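PDB 6CPB: carbon monoxide oxidation system transcription regulator CooA-1 from Carboxydothermus hydrogenoformans, which probably acts as a heme-containing, carbon monoxide-sensing transcription factor that binds DNA, represented here by its heme domain. Local coordinates for residues Leu8-Val11 with Leu12-Glu16; Ile68-Ala71 with Gly72-Phe75; Leu92-Asp95 with Ile96-Gln100. One frame throughout, in Å; residues are numbered along the deposited sequence. Where two conformers were deposited one is given.

Contact 1: Leu8-Val11 with Leu12-Glu16; sequences LLEV and LNSEE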
ATOM      1  N   LEU A   8       4.266  14.897   3.637  1.00 11.15           N
ATOM      2  CA  LEU A   8       4.874  15.627   2.529  1.00 10.70           C
ATOM      3  C   LEU A   8       4.713  17.139   2.599  1.00 11.14           C
ATOM      4  O   LEU A   8       5.148  17.827   1.673  1.00 11.52           O
ATOM      5  CB  LEU A   8       4.327  15.102   1.200  1.00 11.10           C
ATOM      6  CG  LEU A   8       4.738  13.658   0.909  1.00 12.39           C
ATOM      7  CD1 LEU A   8       3.919  13.111  -0.235  1.00 12.65           C
ATOM      8  CD2 LEU A   8       6.233  13.526   0.604  1.00 15.53           C
ATOM      9  N   LEU A   9       4.134  17.695   3.663  1.00 11.80           N
ATOM     10  CA  LEU A   9       4.062  19.153   3.741  1.00 12.14           C
ATOM     11  C   LEU A   9       5.445  19.788   3.700  1.00 12.37           C
ATOM     12  O   LEU A   9       5.625  20.843   3.089  1.00 12.67           O
ATOM     13  CB  LEU A   9       3.303  19.619   4.980  1.00 14.32           C
ATOM     14  CG  LEU A   9       1.789  19.429   4.930  1.00 15.12           C
ATOM     15  CD1 LEU A   9       1.156  19.729   6.287  1.00 17.52           C
ATOM     16  CD2 LEU A   9       1.160  20.289   3.850  1.00 20.17           C
ATOM     17  N   GLU A  10       6.432  19.186   4.362  1.00 12.71           N
ATOM     18  CA  GLU A  10       7.769  19.772   4.345  1.00 13.22           C
ATOM     19  C   GLU A  10       8.326  19.816   2.926  1.00 13.39           C
ATOM     20  O   GLU A  10       9.036  20.757   2.565  1.00 14.20           O
ATOM     21  CB  GLU A  10       8.675  19.021   5.324  1.00 14.94           C
ATOM     22  CG  GLU A  10      10.119  19.522   5.411  1.00 16.42           C
ATOM     23  CD  GLU A  10      11.088  18.751   4.531  1.00 17.28           C
ATOM     24  OE1 GLU A  10      10.681  17.773   3.884  1.00 18.47           O
ATOM     25  OE2 GLU A  10      12.292  19.118   4.495  1.00 19.56           O
ATOM     26  N   VAL A  11       8.012  18.804   2.116  1.00 12.67           N
ATOM     27  CA  VAL A  11       8.399  18.763   0.709  1.00 12.76           C
ATOM     28  C   VAL A  11       7.650  19.827  -0.087  1.00 12.15           C
ATOM     29  O   VAL A  11       8.248  20.569  -0.882  1.00 12.51           O
ATOM     30  CB  VAL A  11       8.125  17.338   0.182  1.00 15.50           C
ATOM     31  CG1 VAL A  11       7.991  17.292  -1.334  1.00 16.86           C
ATOM     32  CG2 VAL A  11       9.221  16.396   0.679  1.00 16.78           C
ATOM     33  N   LEU A  12       6.327  19.928   0.123  1.00 12.31           N
ATOM     34  CA  LEU A  12       5.532  20.942  -0.559  1.00 13.14           C
ATOM     35  C   LEU A  12       6.080  22.330  -0.307  1.00 13.32           C
ATOM     36  O   LEU A  12       6.024  23.190  -1.192  1.00 14.76           O
ATOM     37  CB  LEU A  12       4.077  20.877  -0.082  1.00 15.00           C
ATOM     38  CG  LEU A  12       3.275  19.710  -0.653  1.00 16.59           C
ATOM     39  CD1 LEU A  12       2.027  19.405   0.163  1.00 19.14           C
ATOM     40  CD2 LEU A  12       2.886  20.005  -2.088  1.00 22.23           C
ATOM     41  N   ASN A  13       6.628  22.558   0.879  1.00 12.35           N
ATOM     42  CA  ASN A  13       7.115  23.869   1.276  1.00 13.43           C
ATOM     43  C   ASN A  13       8.618  24.026   1.112  1.00 13.61           C
ATOM     44  O   ASN A  13       9.194  24.972   1.655  1.00 16.30           O
ATOM     45  CB  ASN A  13       6.671  24.149   2.704  1.00 15.68           C
ATOM     46  CG  ASN A  13       5.175  24.316   2.793  1.00 19.13           C
ATOM     47  OD1 ASN A  13       4.577  24.991   1.962  1.00 25.37           O
ATOM     48  ND2 ASN A  13       4.556  23.670   3.761  1.00 19.94           N
ATOM     49  N   SER A  14       9.254  23.149   0.352  1.00 12.26           N
ATOM     50  CA  SER A  14      10.692  23.211   0.130  1.00 12.11           C
ATOM     51  C   SER A  14      11.015  23.709  -1.269  1.00 12.37           C
ATOM     52  O   SER A  14      10.549  23.148  -2.264  1.00 13.09           O
ATOM     53  CB  SER A  14      11.315  21.838   0.299  1.00 12.03           C
ATOM     54  OG  SER A  14      11.426  21.492   1.653  1.00 12.88           O
ATOM     55  N   GLU A  15      11.881  24.715  -1.332  1.00 12.79           N
ATOM     56  CA  GLU A  15      12.312  25.263  -2.611  1.00 12.42           C
ATOM     57  C   GLU A  15      12.865  24.183  -3.542  1.00 12.13           C
ATOM     58  O   GLU A  15      12.646  24.222  -4.758  1.00 13.30           O
ATOM     59  CB  GLU A  15      13.354  26.355  -2.337  1.00 13.70           C
ATOM     60  CG  GLU A  15      13.894  27.054  -3.556  1.00 14.96           C
ATOM     61  CD  GLU A  15      14.845  28.205  -3.218  1.00 14.23           C
ATOM     62  OE1 GLU A  15      15.127  28.467  -2.022  1.00 15.00           O
ATOM     63  OE2 GLU A  15      15.307  28.864  -4.174  1.00 15.43           O
ATOM     64  N   GLU A  16      13.584  23.202  -2.985  1.00 11.97           N
ATOM     65  CA  GLU A  16      14.211  22.159  -3.796  1.00 12.13           C
ATOM     66  C   GLU A  16      13.205  21.377  -4.629  1.00 12.38           C
ATOM     67  O   GLU A  16      13.581  20.803  -5.660  1.00 13.10           O
ATOM     68  CB  GLU A  16      15.006  21.219  -2.892  1.00 13.17           C
ATOM     69  CG  GLU A  16      15.655  20.013  -3.578  1.00 13.78           C
ATOM     70  CD  GLU A  16      16.733  20.365  -4.606  1.00 13.60           C
ATOM     71  OE1 GLU A  16      17.229  21.510  -4.640  1.00 14.51           O
ATOM     72  OE2 GLU A  16      17.081  19.461  -5.394  1.00 14.86           O
TER
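Three backbone bonds and one hydroxyl bond join L8-V11 to L12-E16 as the short helix 9-12 runs out. The N-H of L12 bonds to the carbonyl O of L8 at 2.9 Å, and N13 N follows to L9 O at 3.0 Å. N13 is the first residue to leave helical geometry, and S14 N reaches back only three residues, to V11 O.

S14 suits the exit because its hydroxyl is short enough to fold back on the last turn. With OG beside its own backbone N and anti to its carbonyl carbon (chi1 -76°), it donates to the carbonyl O of E10 at 2.7 Å, tilted 29° from the carbonyl plane, and so satisfies an acceptor at the end of the helix.

The apolar contact across the turn is between L9 and L12: CD2 of L9 meets CD1 of L12 at 3.9 Å, one methyl against another, the two side chains crossing at a slant.

Within the cyclic nucleotide-binding-type fold of the heme domain, this turn packs on three sides of its surroundings: L8 and V11 rest on F109 of helix 108-135, L8 and L12 on L47 of strand 44-50, and L9 on A71.

Contact 2: Ile68-Ala71 with Gly72-Phe75; sequences ILEA and GDIF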
ATOM      1  N   ILE A  68      -8.693   8.337   6.466  1.00 11.92           N
ATOM      2  CA  ILE A  68      -8.764   9.787   6.354  1.00 12.13           C
ATOM      3  C   ILE A  68      -7.351  10.278   6.087  1.00 11.75           C
ATOM      4  O   ILE A  68      -6.421   9.963   6.843  1.00 13.90           O
ATOM      5  CB  ILE A  68      -9.367  10.419   7.618  1.00 12.83           C
ATOM      6  CG1 ILE A  68     -10.835  10.008   7.752  1.00 14.51           C
ATOM      7  CG2 ILE A  68      -9.245  11.943   7.543  1.00 15.04           C
ATOM      8  CD1 ILE A  68     -11.467  10.412   9.057  1.00 18.15           C
ATOM      9  N   LEU A  69      -7.188  10.991   4.973  1.00 11.59           N
ATOM     10  CA  LEU A  69      -5.894  11.501   4.541  1.00 11.79           C
ATOM     11  C   LEU A  69      -5.800  12.979   4.855  1.00 11.51           C
ATOM     12  O   LEU A  69      -6.723  13.749   4.563  1.00 12.57           O
ATOM     13  CB  LEU A  69      -5.702  11.296   3.045  1.00 13.12           C
ATOM     14  CG  LEU A  69      -5.903   9.870   2.551  1.00 17.76           C
ATOM     15  CD1 LEU A  69      -5.593   9.801   1.086  1.00 20.33           C
ATOM     16  CD2 LEU A  69      -5.054   8.865   3.334  1.00 20.33           C
ATOM     17  N   GLU A  70      -4.688  13.363   5.453  1.00 11.82           N
ATOM     18  CA  GLU A  70      -4.444  14.726   5.877  1.00 12.19           C
ATOM     19  C   GLU A  70      -3.614  15.458   4.830  1.00 11.32           C
ATOM     20  O   GLU A  70      -3.070  14.867   3.887  1.00 11.33           O
ATOM     21  CB  GLU A  70      -3.702  14.738   7.214  1.00 14.64           C
ATOM     22  CG  GLU A  70      -4.347  13.896   8.299  1.00 19.97           C
ATOM     23  CD  GLU A  70      -5.661  14.478   8.809  1.00 21.62           C
ATOM     24  OE1 GLU A  70      -5.885  15.700   8.657  1.00 23.84           O
ATOM     25  OE2 GLU A  70      -6.484  13.715   9.371  1.00 22.97           O
ATOM     26  N   ALA A  71      -3.495  16.769   5.012  1.00 12.24           N
ATOM     27  CA  ALA A  71      -2.595  17.540   4.169  1.00 11.95           C
ATOM     28  C   ALA A  71      -1.192  16.954   4.277  1.00 10.71           C
ATOM     29  O   ALA A  71      -0.701  16.695   5.375  1.00 11.69           O
ATOM     30  CB  ALA A  71      -2.613  19.006   4.604  1.00 13.20           C
ATOM     31  N   GLY A  72      -0.568  16.711   3.120  1.00 11.00           N
ATOM     32  CA  GLY A  72       0.721  16.058   3.047  1.00 10.79           C
ATOM     33  C   GLY A  72       0.660  14.573   2.796  1.00 10.40           C
ATOM     34  O   GLY A  72       1.713  13.936   2.748  1.00 11.17           O
ATOM     35  N   ASP A  73      -0.531  14.008   2.624  1.00 10.57           N
ATOM     36  CA  ASP A  73      -0.692  12.611   2.244  1.00 10.01           C
ATOM     37  C   ASP A  73      -1.004  12.483   0.755  1.00 10.12           C
ATOM     38  O   ASP A  73      -1.624  13.361   0.145  1.00 11.78           O
ATOM     39  CB  ASP A  73      -1.828  11.935   3.023  1.00 10.49           C
ATOM     40  CG  ASP A  73      -1.471  11.609   4.460  1.00 12.39           C
ATOM     41  OD1 ASP A  73      -0.301  11.314   4.758  1.00 13.83           O
ATOM     42  OD2 ASP A  73      -2.410  11.588   5.300  1.00 13.82           O
ATOM     43  N   ILE A  74      -0.582  11.357   0.183  1.00 10.12           N
ATOM     44  CA  ILE A  74      -0.695  11.083  -1.246  1.00 10.71           C
ATOM     45  C   ILE A  74      -1.458   9.781  -1.469  1.00 10.43           C
ATOM     46  O   ILE A  74      -1.390   8.855  -0.659  1.00 11.61           O
ATOM     47  CB  ILE A  74       0.736  11.038  -1.853  1.00 11.55           C
ATOM     48  CG1 ILE A  74       0.740  11.266  -3.367  1.00 12.32           C
ATOM     49  CG2 ILE A  74       1.453   9.761  -1.508  1.00 13.05           C
ATOM     50  CD1 ILE A  74       2.126  11.542  -3.918  1.00 14.46           C
ATOM     51  N   PHE A  75      -2.187   9.714  -2.579  1.00 10.62           N
ATOM     52  CA  PHE A  75      -2.963   8.524  -2.941  1.00 10.63           C
ATOM     53  C   PHE A  75      -3.137   8.531  -4.465  1.00 10.62           C
ATOM     54  O   PHE A  75      -2.434   9.259  -5.171  1.00 11.48           O
ATOM     55  CB  PHE A  75      -4.247   8.459  -2.090  1.00 11.32           C
ATOM     56  CG  PHE A  75      -5.057   7.180  -2.249  1.00 11.19           C
ATOM     57  CD1 PHE A  75      -4.463   5.923  -2.222  1.00 12.48           C
ATOM     58  CD2 PHE A  75      -6.425   7.257  -2.431  1.00 11.74           C
ATOM     59  CE1 PHE A  75      -5.224   4.778  -2.398  1.00 12.20           C
ATOM     60  CE2 PHE A  75      -7.186   6.121  -2.586  1.00 13.02           C
ATOM     61  CZ  PHE A  75      -6.585   4.879  -2.560  1.00 12.61           C
TER
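D73 folds its carboxylate back over the strand end it has just left, and OD2 accepts the backbone N-H of E70 at 2.9 Å. The donor comes to the anti side of OD2, 27° out of the carboxylate plane, in a nearly straight bond. Having CG beside the backbone N of D73 (chi1 -75°) turns the carboxylate back toward E70. In return the N-H of D73 bonds to the carbonyl O of E70 at 3.0 Å, so the two residues grip each other twice. An aspartate is apt here: its short side chain spans the turn while its other oxygen, OD1, takes a salt bridge from K115 and a hydrogen bond from N112, both on helix 108-135.

The backbone between them is a type II beta turn from E70 to D73, which links strand 62-70 to strand 74-76 and so passes the chain from one antiparallel sheet of the cyclic nucleotide-binding-type fold to the other. G72 holds its third position at a positive phi, where a side chain would jam against the carbonyl O of A71; the backbone itself therefore calls for glycine.

Packing is close on the inner side. CB of L69 lies 3.9 Å from CB of D73, and CD1 of L69 reaches CB of F75 at 3.7 Å, the side chains of L69 and F75 crossing at about a right angle. Leucine and phenylalanine fit this buried face, which V116, L117 and L120 of helix 108-135 cover; the F75 side chain also lies about 3 Å from that of T79, which binds heme in a structure of this protein with the cofactor present.

The outer side is looser. E70 is exposed, and its chain bends at chi2, carrying the carboxylate away from the turn, with OE2 6.1 Å from OD2 of D73.

Contact 3: Leu92-Asp95 with Ile96-Gln100; sequences LYTD and IRNFQ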
ATOM      1  N   LEU A  92      -2.791  18.483  -5.605  1.00 10.24           N
ATOM      2  CA  LEU A  92      -1.905  18.461  -6.763  1.00 10.38           C
ATOM      3  C   LEU A  92      -1.985  17.062  -7.354  1.00 10.74           C
ATOM      4  O   LEU A  92      -1.922  16.083  -6.610  1.00 12.93           O
ATOM      5  CB  LEU A  92      -0.460  18.758  -6.341  1.00 11.46           C
ATOM      6  CG  LEU A  92      -0.210  20.166  -5.808  1.00 15.15           C
ATOM      7  CD1 LEU A  92       1.251  20.310  -5.417  1.00 18.68           C
ATOM      8  CD2 LEU A  92      -0.596  21.235  -6.832  1.00 19.30           C
ATOM      9  N   TYR A  93      -2.105  16.950  -8.680  1.00 10.78           N
ATOM     10  CA  TYR A  93      -2.197  15.628  -9.295  1.00 10.88           C
ATOM     11  C   TYR A  93      -1.386  15.539 -10.580  1.00 11.34           C
ATOM     12  O   TYR A  93      -1.154  16.535 -11.266  1.00 12.24           O
ATOM     13  CB  TYR A  93      -3.655  15.208  -9.565  1.00 11.89           C
ATOM     14  CG  TYR A  93      -4.398  16.069 -10.557  1.00 11.64           C
ATOM     15  CD1 TYR A  93      -5.068  17.198 -10.140  1.00 12.92           C
ATOM     16  CD2 TYR A  93      -4.451  15.741 -11.904  1.00 13.39           C
ATOM     17  CE1 TYR A  93      -5.767  17.982 -11.022  1.00 14.83           C
ATOM     18  CE2 TYR A  93      -5.162  16.517 -12.799  1.00 14.36           C
ATOM     19  CZ  TYR A  93      -5.803  17.644 -12.348  1.00 14.71           C
ATOM     20  OH  TYR A  93      -6.511  18.441 -13.213  1.00 16.94           O
ATOM     21  N   THR A  94      -0.979  14.315 -10.901  1.00 11.99           N
ATOM     22  CA  THR A  94      -0.281  14.037 -12.152  1.00 12.50           C
ATOM     23  C   THR A  94      -0.580  12.600 -12.562  1.00 12.47           C
ATOM     24  O   THR A  94      -1.037  11.799 -11.763  1.00 13.81           O
ATOM     25  CB  THR A  94       1.225  14.311 -12.012  1.00 13.41           C
ATOM     26  OG1 THR A  94       1.831  14.368 -13.306  1.00 15.87           O
ATOM     27  CG2 THR A  94       1.941  13.245 -11.202  1.00 13.85           C
ATOM     28  N   ASP A  95      -0.330  12.280 -13.826  0.54 12.00           N
ATOM     29  CA  ASP A  95      -0.579  10.922 -14.289  0.54 12.12           C
ATOM     30  C   ASP A  95       0.452   9.958 -13.707  0.54 12.33           C
ATOM     31  O   ASP A  95       1.586  10.335 -13.401  0.54 13.04           O
ATOM     32  CB  ASP A  95      -0.530  10.855 -15.811  0.54 15.28           C
ATOM     33  CG  ASP A  95       0.816  11.252 -16.357  0.54 16.75           C
ATOM     34  OD1 ASP A  95       1.061  12.468 -16.487  0.54 17.85           O
ATOM     35  OD2 ASP A  95       1.645  10.352 -16.616  0.54 17.79           O
ATOM     36  N   ILE A  96       0.050   8.688 -13.580  0.54 12.62           N
ATOM     37  CA  ILE A  96       0.873   7.702 -12.876  0.54 13.46           C
ATOM     38  C   ILE A  96       2.248   7.539 -13.521  0.54 14.67           C
ATOM     39  O   ILE A  96       3.256   7.416 -12.815  0.54 15.40           O
ATOM     40  CB  ILE A  96       0.124   6.363 -12.729  0.54 15.34           C
ATOM     41  CG1 ILE A  96       0.894   5.439 -11.780  0.54 18.12           C
ATOM     42  CG2 ILE A  96      -0.107   5.697 -14.092  0.54 16.55           C
ATOM     43  CD1 ILE A  96       0.169   4.168 -11.424  0.54 21.41           C
ATOM     44  N   ARG A  97       2.325   7.510 -14.855  1.00 15.79           N
ATOM     45  CA  ARG A  97       3.638   7.352 -15.479  1.00 19.19           C
ATOM     46  C   ARG A  97       4.569   8.491 -15.087  1.00 16.57           C
ATOM     47  O   ARG A  97       5.751   8.274 -14.783  1.00 16.82           O
ATOM     48  CB  ARG A  97       3.501   7.307 -17.002  1.00 25.71           C
ATOM     49  CG  ARG A  97       2.924   6.021 -17.567  1.00 40.13           C
ATOM     50  CD  ARG A  97       2.931   6.074 -19.092  1.00 53.46           C
ATOM     51  NE  ARG A  97       2.301   4.904 -19.700  1.00 64.56           N
ATOM     52  CZ  ARG A  97       2.926   3.760 -19.964  1.00 73.43           C
ATOM     53  NH1 ARG A  97       4.211   3.606 -19.669  1.00 76.17           N
ATOM     54  NH2 ARG A  97       2.259   2.759 -20.522  1.00 76.31           N
ATOM     55  N   ASN A  98       4.067   9.719 -15.120  1.00 15.95           N
ATOM     56  CA  ASN A  98       4.897  10.842 -14.729  1.00 15.02           C
ATOM     57  C   ASN A  98       5.303  10.724 -13.271  1.00 14.14           C
ATOM     58  O   ASN A  98       6.451  11.010 -12.909  1.00 14.63           O
ATOM     59  CB  ASN A  98       4.177  12.156 -14.991  1.00 16.10           C
ATOM     60  CG  ASN A  98       5.091  13.338 -14.843  1.00 19.07           C
ATOM     61  OD1 ASN A  98       6.211  13.352 -15.381  1.00 21.27           O
ATOM     62  ND2 ASN A  98       4.640  14.337 -14.109  1.00 20.59           N
ATOM     63  N   PHE A  99       4.366  10.321 -12.415  1.00 13.71           N
ATOM     64  CA  PHE A  99       4.693  10.140 -11.008  1.00 13.83           C
ATOM     65  C   PHE A  99       5.817   9.127 -10.820  1.00 13.72           C
ATOM     66  O   PHE A  99       6.729   9.342 -10.018  1.00 14.04           O
ATOM     67  CB  PHE A  99       3.466   9.713 -10.216  1.00 14.38           C
ATOM     68  CG  PHE A  99       3.759   9.567  -8.772  1.00 14.77           C
ATOM     69  CD1 PHE A  99       4.010  10.691  -7.999  1.00 15.16           C
ATOM     70  CD2 PHE A  99       3.877   8.321  -8.194  1.00 15.07           C
ATOM     71  CE1 PHE A  99       4.316  10.574  -6.663  1.00 16.78           C
ATOM     72  CE2 PHE A  99       4.176   8.201  -6.832  1.00 15.77           C
ATOM     73  CZ  PHE A  99       4.390   9.323  -6.077  1.00 16.05           C
ATOM     74  N   GLN A 100       5.751   7.998 -11.520  1.00 13.71           N
ATOM     75  CA  GLN A 100       6.799   6.995 -11.383  1.00 14.92           C
ATOM     76  C   GLN A 100       8.154   7.550 -11.811  1.00 15.51           C
ATOM     77  O   GLN A 100       9.180   7.257 -11.186  1.00 17.13           O
ATOM     78  CB  GLN A 100       6.398   5.740 -12.157  1.00 16.71           C
ATOM     79  CG  GLN A 100       5.213   5.015 -11.495  1.00 19.35           C
ATOM     80  CD  GLN A 100       4.574   3.953 -12.362  1.00 24.73           C
ATOM     81  OE1 GLN A 100       4.696   3.972 -13.586  1.00 27.60           O
ATOM     82  NE2 GLN A 100       3.879   3.021 -11.726  1.00 28.15           N
TER
HETATM   83  O   HOH W   1       0.288   7.673 -17.084  1.00 22.04           O
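D95 and N98 meet at an N-cap, where strand 89-95 turns into helix 96-105 at 98° between the two short axes. The first-turn amides of a helix have no helical carbonyl one turn earlier to bond to, and D95 serves two of them. In the conformer described, one of two deposited for D95, OD2 accepts the backbone N-H of N98 at 2.9 Å, the donor standing 49° out of the carboxylate plane. The same oxygen accepts a hydrogen from a water, whose own oxygen takes the N-H of R97 at 3.0 Å; one carboxylate oxygen thus satisfies the amide of N98 directly and that of R97 through water. Aspartate suits this place because its short chain brings a negative group to the amides at the helix start, where the helix dipole would probably favour it. In this conformer CG stands between the backbone N and the carbonyl carbon (chi1 61°), which swings the carboxylate over the first turn. The carbonyl O of D95 opens the regular helical pattern by accepting F99 N at 2.9 Å.

The side chain of N98 adds a bond of its own, its ND2 donating to OG1 of T94 at 2.9 Å. The bond is nearly straight, and the hydroxyl lies close to the amide plane. ND2 also donates to OE1 of E23, so two acceptors hold this amide. T94, buried at the strand end, offers both a polar and an apolar branch. A valine here would probably leave ND2 with E23 alone of these two acceptors and the amide less firmly fixed. The methyl CG2 of T94 faces F99, whose side chain packs on F109 and M113 of helix 108-135. T94 and F99 come closest at 4.0 Å, from T94 CG2 to F99 CB.

How the contacts relate
From the N terminus the three contacts come in series, none enclosing or crossing another, and each closes only a local turn. Contact 1 ends the short helix 9-12, contact 2 passes the chain from strand 62-70 to strand 74-76, and contact 3 leads from strand 89-95 into helix 96-105. Folding brings them together: L8 N probably donates to G72 O at 2.9 Å, joining contacts 1 and 2, while L12 CD2 packs on L92 CD1 of contact 3. I74 CD1 meets F99 CE1 at 3.6 Å, so contacts 2 and 3 meet through apolar side chains beside helix 108-135. Strands 74-76 and 89-95 belong to the same antiparallel sheet, separated by strand 44-50.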